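Local coordinates for protein putative adhesin (Komagataella phaffii, PDB 5FX8) that is a putative cell-wall adhesin, here its N-terminal part, that may take part in cell-cell interaction through salt bridges and hydrogen bonds to other proteins, at residues N178-C192 and E238-A252. Numbering follows the deposited sequence.
Sequences NIDISTVQTPGTFDC and ESFECGDGTISLSFA
Glu238 reaches across strand 246-252 to Asn178, whose ND2 donates to its OE1 over 3.3 Å; the donor stands above the carboxylate plane, and the acceptor lies in the amide plane. These residues belong to the antiparallel beta-sandwich of the second cohesin-like domain, where hairpin 238-252 lines up beside strand 178-186. At Cys242, SG points anti to the backbone N (chi1 177°) and closes a disulfide with SG of Cys192 at 2.0 Å. The chain turns a corner at Cys192, on strand 189-200 of the facing sheet, so the bond ties the sandwich's two sheets together covalently. In the hairpin turn, Asp244 O accepts the N-H of Phe190, and Gly245 O that of Gln185. Thr246 then lays CG2 against CG1 of Val184, 3.5 Å away. Ile247 CD1 lies over the face of the Phe190 ring in a CH-pi contact, 3.6 Å from the centroid and 14° off the normal. From Ile247 to Phe251, paired backbone bonds join the strand to Thr183, Ile181 and Ile179, with these side chains facing the interior, where Phe265 and Val263 cover Ile247, Leu249 and Phe251. CE2 of Phe251 lies 4.3 Å from CD1 of Ile181, which meets the ring at its edge.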
loop_
_atom_site.group_PDB
_atom_site.type_symbol
_atom_site.label_atom_id
_atom_site.label_comp_id
_atom_site.label_asym_id
_atom_site.label_seq_id
_atom_site.Cartn_x
_atom_site.Cartn_y
_atom_site.Cartn_z
ATOM N N ASN C 178 -22.440 -18.456 -3.242
ATOM C CA ASN C 178 -22.588 -19.005 -4.576
ATOM C C ASN C 178 -23.907 -19.754 -4.695
ATOM O O ASN C 178 -24.414 -20.329 -3.733
ATOM C CB ASN C 178 -21.416 -19.914 -4.931
ATOM C CG ASN C 178 -20.116 -19.171 -4.928
ATOM O OD1 ASN C 178 -19.557 -18.896 -3.873
ATOM N ND2 ASN C 178 -19.629 -18.820 -6.110
ATOM N N ILE C 179 -24.463 -19.721 -5.898
ATOM C CA ILE C 179 -25.736 -20.348 -6.193
ATOM C C ILE C 179 -25.609 -21.109 -7.497
ATOM O O ILE C 179 -25.266 -20.526 -8.527
ATOM C CB ILE C 179 -26.868 -19.320 -6.297
ATOM C CG1 ILE C 179 -26.979 -18.540 -4.994
ATOM C CG2 ILE C 179 -28.149 -20.030 -6.641
ATOM C CD1 ILE C 179 -28.057 -17.498 -4.989
ATOM N N ASP C 180 -25.906 -22.404 -7.450
ATOM C CA ASP C 180 -25.941 -23.276 -8.614
ATOM C C ASP C 180 -27.353 -23.798 -8.847
ATOM O O ASP C 180 -27.974 -24.337 -7.933
ATOM C CB ASP C 180 -24.997 -24.447 -8.418
ATOM C CG ASP C 180 -23.614 -24.008 -8.092
ATOM O OD1 ASP C 180 -23.095 -23.145 -8.828
ATOM O OD2 ASP C 180 -23.048 -24.507 -7.097
ATOM N N ILE C 181 -27.841 -23.685 -10.076
ATOM C CA ILE C 181 -29.194 -24.092 -10.427
ATOM C C ILE C 181 -29.157 -24.928 -11.697
ATOM O O ILE C 181 -28.463 -24.582 -12.656
ATOM C CB ILE C 181 -30.105 -22.860 -10.608
ATOM C CG1 ILE C 181 -30.235 -22.101 -9.298
ATOM C CG2 ILE C 181 -31.466 -23.263 -11.047
ATOM C CD1 ILE C 181 -30.524 -20.671 -9.493
ATOM N N SER C 182 -29.899 -26.027 -11.710
ATOM C CA SER C 182 -30.163 -26.751 -12.947
ATOM C C SER C 182 -31.604 -27.247 -12.953
ATOM O O SER C 182 -32.114 -27.690 -11.924
ATOM C CB SER C 182 -29.217 -27.922 -13.113
ATOM O OG SER C 182 -29.427 -28.822 -12.054
ATOM N N THR C 183 -32.251 -27.168 -14.114
ATOM C CA THR C 183 -33.615 -27.632 -14.326
ATOM C C THR C 183 -33.624 -28.670 -15.434
ATOM O O THR C 183 -32.955 -28.489 -16.449
ATOM C CB THR C 183 -34.548 -26.486 -14.753
ATOM O OG1 THR C 183 -34.211 -25.295 -14.048
ATOM C CG2 THR C 183 -35.996 -26.811 -14.443
ATOM N N VAL C 184 -34.391 -29.745 -15.253
ATOM C CA VAL C 184 -34.735 -30.651 -16.342
ATOM C C VAL C 184 -36.250 -30.826 -16.387
ATOM O O VAL C 184 -36.910 -30.913 -15.348
ATOM C CB VAL C 184 -34.023 -32.006 -16.196
ATOM C CG1 VAL C 184 -32.629 -31.802 -15.917
ATOM C CG2 VAL C 184 -34.607 -32.819 -15.129
ATOM N N GLN C 185 -36.807 -30.871 -17.590
ATOM C CA GLN C 185 -38.244 -31.021 -17.710
ATOM C C GLN C 185 -38.608 -31.729 -19.015
ATOM O O GLN C 185 -37.918 -31.586 -20.024
ATOM C CB GLN C 185 -38.924 -29.659 -17.616
ATOM C CG GLN C 185 -39.764 -29.345 -18.781
ATOM C CD GLN C 185 -40.597 -28.129 -18.598
ATOM O OE1 GLN C 185 -41.389 -27.792 -19.466
ATOM N NE2 GLN C 185 -40.435 -27.452 -17.477
ATOM N N THR C 186 -39.679 -32.522 -18.969
ATOM C CA THR C 186 -40.280 -33.117 -20.164
ATOM C C THR C 186 -41.762 -32.897 -20.043
ATOM O O THR C 186 -42.308 -33.069 -18.965
ATOM C CB THR C 186 -40.012 -34.635 -20.298
ATOM O OG1 THR C 186 -40.615 -35.314 -19.193
ATOM C CG2 THR C 186 -38.553 -34.929 -20.298
ATOM N N PRO C 187 -42.434 -32.556 -21.145
ATOM C CA PRO C 187 -41.940 -32.429 -22.509
ATOM C C PRO C 187 -41.665 -31.012 -22.985
ATOM O O PRO C 187 -41.459 -30.850 -24.187
ATOM C CB PRO C 187 -43.094 -32.984 -23.313
ATOM C CG PRO C 187 -44.262 -32.447 -22.587
ATOM C CD PRO C 187 -43.905 -32.554 -21.128
ATOM N N GLY C 188 -41.675 -30.016 -22.118
ATOM C CA GLY C 188 -41.585 -28.645 -22.591
ATOM C C GLY C 188 -40.295 -28.339 -23.339
ATOM O O GLY C 188 -39.341 -29.117 -23.384
ATOM N N THR C 189 -40.284 -27.155 -23.947
ATOM C CA THR C 189 -39.120 -26.623 -24.647
ATOM C C THR C 189 -38.789 -25.247 -24.092
ATOM O O THR C 189 -39.583 -24.314 -24.242
ATOM C CB THR C 189 -39.361 -26.534 -26.157
ATOM O OG1 THR C 189 -39.293 -27.842 -26.732
ATOM C CG2 THR C 189 -38.301 -25.680 -26.806
ATOM N N PHE C 190 -37.608 -25.121 -23.478
ATOM C CA PHE C 190 -37.205 -23.868 -22.841
ATOM C C PHE C 190 -36.901 -22.803 -23.880
ATOM O O PHE C 190 -36.303 -23.086 -24.917
ATOM C CB PHE C 190 -35.981 -24.079 -21.952
ATOM C CG PHE C 190 -36.295 -24.714 -20.637
ATOM C CD1 PHE C 190 -37.275 -24.187 -19.818
ATOM C CD2 PHE C 190 -35.633 -25.859 -20.224
ATOM C CE1 PHE C 190 -37.576 -24.787 -18.607
ATOM C CE2 PHE C 190 -35.943 -26.460 -19.013
ATOM C CZ PHE C 190 -36.909 -25.924 -18.209
ATOM N N ASP C 191 -37.330 -21.578 -23.599
ATOM C CA ASP C 191 -37.043 -20.411 -24.433
ATOM C C ASP C 191 -35.801 -19.727 -23.870
ATOM O O ASP C 191 -35.853 -19.027 -22.856
ATOM C CB ASP C 191 -38.238 -19.464 -24.475
ATOM C CG ASP C 191 -38.049 -18.323 -25.454
ATOM O OD1 ASP C 191 -36.912 -18.105 -25.924
ATOM O OD2 ASP C 191 -39.043 -17.630 -25.744
ATOM N N CYS C 192 -34.678 -19.925 -24.540
ATOM C CA CYS C 192 -33.418 -19.443 -24.011
ATOM C C CYS C 192 -33.295 -17.947 -24.135
ATOM O O CYS C 192 -32.475 -17.339 -23.451
ATOM C CB CYS C 192 -32.286 -20.149 -24.723
ATOM S SG CYS C 192 -32.495 -21.916 -24.497
ATOM N N GLU C 238 -22.345 -16.535 -13.147
ATOM C CA GLU C 238 -21.087 -17.234 -13.373
ATOM C C GLU C 238 -21.107 -18.154 -14.589
ATOM O O GLU C 238 -20.062 -18.366 -15.209
ATOM C CB GLU C 238 -20.704 -18.087 -12.168
ATOM C CG GLU C 238 -20.666 -17.395 -10.867
ATOM C CD GLU C 238 -20.065 -18.281 -9.798
ATOM O OE1 GLU C 238 -20.810 -19.084 -9.177
ATOM O OE2 GLU C 238 -18.833 -18.185 -9.593
ATOM N N SER C 239 -22.252 -18.743 -14.924
ATOM C CA SER C 239 -22.331 -19.668 -16.048
ATOM C C SER C 239 -23.786 -19.837 -16.439
ATOM O O SER C 239 -24.675 -19.690 -15.604
ATOM C CB SER C 239 -21.728 -21.012 -15.683
ATOM O OG SER C 239 -22.362 -21.444 -14.507
ATOM N N PHE C 240 -24.023 -20.154 -17.708
ATOM C CA PHE C 240 -25.395 -20.223 -18.205
ATOM C C PHE C 240 -25.450 -21.117 -19.438
ATOM O O PHE C 240 -24.962 -20.730 -20.500
ATOM C CB PHE C 240 -25.908 -18.821 -18.510
ATOM C CG PHE C 240 -27.186 -18.789 -19.261
ATOM C CD1 PHE C 240 -28.332 -19.372 -18.738
ATOM C CD2 PHE C 240 -27.259 -18.160 -20.479
ATOM C CE1 PHE C 240 -29.507 -19.340 -19.426
ATOM C CE2 PHE C 240 -28.434 -18.125 -21.166
ATOM C CZ PHE C 240 -29.563 -18.716 -20.636
ATOM N N GLU C 241 -26.041 -22.301 -19.299
ATOM C CA GLU C 241 -26.352 -23.180 -20.424
ATOM C C GLU C 241 -27.862 -23.360 -20.537
ATOM O O GLU C 241 -28.542 -23.598 -19.542
ATOM C CB GLU C 241 -25.703 -24.551 -20.261
ATOM C CG GLU C 241 -24.213 -24.544 -20.341
ATOM C CD GLU C 241 -23.634 -25.941 -20.332
ATOM O OE1 GLU C 241 -23.646 -26.579 -19.260
ATOM O OE2 GLU C 241 -23.179 -26.408 -21.399
ATOM N N CYS C 242 -28.391 -23.265 -21.747
ATOM C CA CYS C 242 -29.821 -23.456 -21.961
ATOM C C CYS C 242 -30.014 -24.341 -23.181
ATOM O O CYS C 242 -29.690 -23.944 -24.303
ATOM C CB CYS C 242 -30.541 -22.124 -22.132
ATOM S SG CYS C 242 -32.349 -22.211 -22.482
ATOM N N GLY C 243 -30.533 -25.548 -22.952
ATOM C CA GLY C 243 -30.963 -26.427 -24.012
ATOM C C GLY C 243 -32.475 -26.520 -24.027
ATOM O O GLY C 243 -33.170 -25.857 -23.269
ATOM N N ASP C 244 -32.985 -27.373 -24.913
ATOM C CA ASP C 244 -34.431 -27.455 -25.082
ATOM C C ASP C 244 -35.103 -28.044 -23.849
ATOM O O ASP C 244 -36.196 -27.611 -23.470
ATOM C CB ASP C 244 -34.776 -28.272 -26.323
ATOM C CG ASP C 244 -34.603 -27.483 -27.604
ATOM O OD1 ASP C 244 -34.633 -26.239 -27.528
ATOM O OD2 ASP C 244 -34.449 -28.099 -28.684
ATOM N N GLY C 245 -34.462 -29.016 -23.204
ATOM C CA GLY C 245 -35.031 -29.622 -22.020
ATOM C C GLY C 245 -34.303 -29.340 -20.723
ATOM O O GLY C 245 -34.745 -29.787 -19.665
ATOM N N THR C 246 -33.199 -28.596 -20.769
ATOM C CA THR C 246 -32.383 -28.369 -19.584
ATOM C C THR C 246 -31.836 -26.954 -19.563
ATOM O O THR C 246 -31.528 -26.378 -20.606
ATOM C CB THR C 246 -31.225 -29.333 -19.546
ATOM O OG1 THR C 246 -30.688 -29.412 -20.869
ATOM C CG2 THR C 246 -31.695 -30.680 -19.107
ATOM N N ILE C 247 -31.689 -26.409 -18.360
ATOM C CA ILE C 247 -31.013 -25.139 -18.140
ATOM C C ILE C 247 -30.054 -25.295 -16.971
ATOM O O ILE C 247 -30.435 -25.814 -15.920
ATOM C CB ILE C 247 -31.989 -23.987 -17.853
ATOM C CG1 ILE C 247 -33.077 -23.875 -18.906
ATOM C CG2 ILE C 247 -31.249 -22.694 -17.837
ATOM C CD1 ILE C 247 -34.156 -22.878 -18.543
ATOM N N SER C 248 -28.817 -24.844 -17.154
ATOM C CA SER C 248 -27.831 -24.717 -16.090
ATOM C C SER C 248 -27.554 -23.247 -15.820
ATOM O O SER C 248 -27.426 -22.447 -16.752
ATOM C CB SER C 248 -26.526 -25.395 -16.462
ATOM O OG SER C 248 -26.613 -26.781 -16.315
ATOM N N LEU C 249 -27.407 -22.900 -14.548
ATOM C CA LEU C 249 -27.219 -21.502 -14.216
ATOM C C LEU C 249 -26.457 -21.404 -12.910
ATOM O O LEU C 249 -26.656 -22.230 -12.026
ATOM C CB LEU C 249 -28.571 -20.822 -14.119
ATOM C CG LEU C 249 -28.609 -19.324 -13.959
ATOM C CD1 LEU C 249 -27.830 -18.658 -15.068
ATOM C CD2 LEU C 249 -30.036 -18.913 -14.010
ATOM N N SER C 250 -25.581 -20.403 -12.793
ATOM C CA SER C 250 -24.788 -20.202 -11.586
ATOM C C SER C 250 -24.645 -18.724 -11.247
ATOM O O SER C 250 -24.578 -17.869 -12.128
ATOM C CB SER C 250 -23.391 -20.783 -11.725
ATOM O OG SER C 250 -23.452 -22.152 -11.976
ATOM N N PHE C 251 -24.536 -18.436 -9.963
ATOM C CA PHE C 251 -24.446 -17.064 -9.496
ATOM C C PHE C 251 -23.363 -16.936 -8.437
ATOM O O PHE C 251 -23.216 -17.795 -7.570
ATOM C CB PHE C 251 -25.759 -16.583 -8.892
ATOM C CG PHE C 251 -26.854 -16.313 -9.878
ATOM C CD1 PHE C 251 -26.933 -15.093 -10.537
ATOM C CD2 PHE C 251 -27.862 -17.247 -10.089
ATOM C CE1 PHE C 251 -27.973 -14.824 -11.413
ATOM C CE2 PHE C 251 -28.895 -16.984 -10.962
ATOM C CZ PHE C 251 -28.952 -15.773 -11.620
ATOM N N ALA C 252 -22.606 -15.861 -8.508
ATOM C CA ALA C 252 -21.662 -15.488 -7.463
ATOM C C ALA C 252 -21.969 -14.058 -7.094
ATOM O O ALA C 252 -22.056 -13.199 -7.969
ATOM C CB ALA C 252 -20.211 -15.600 -7.919
#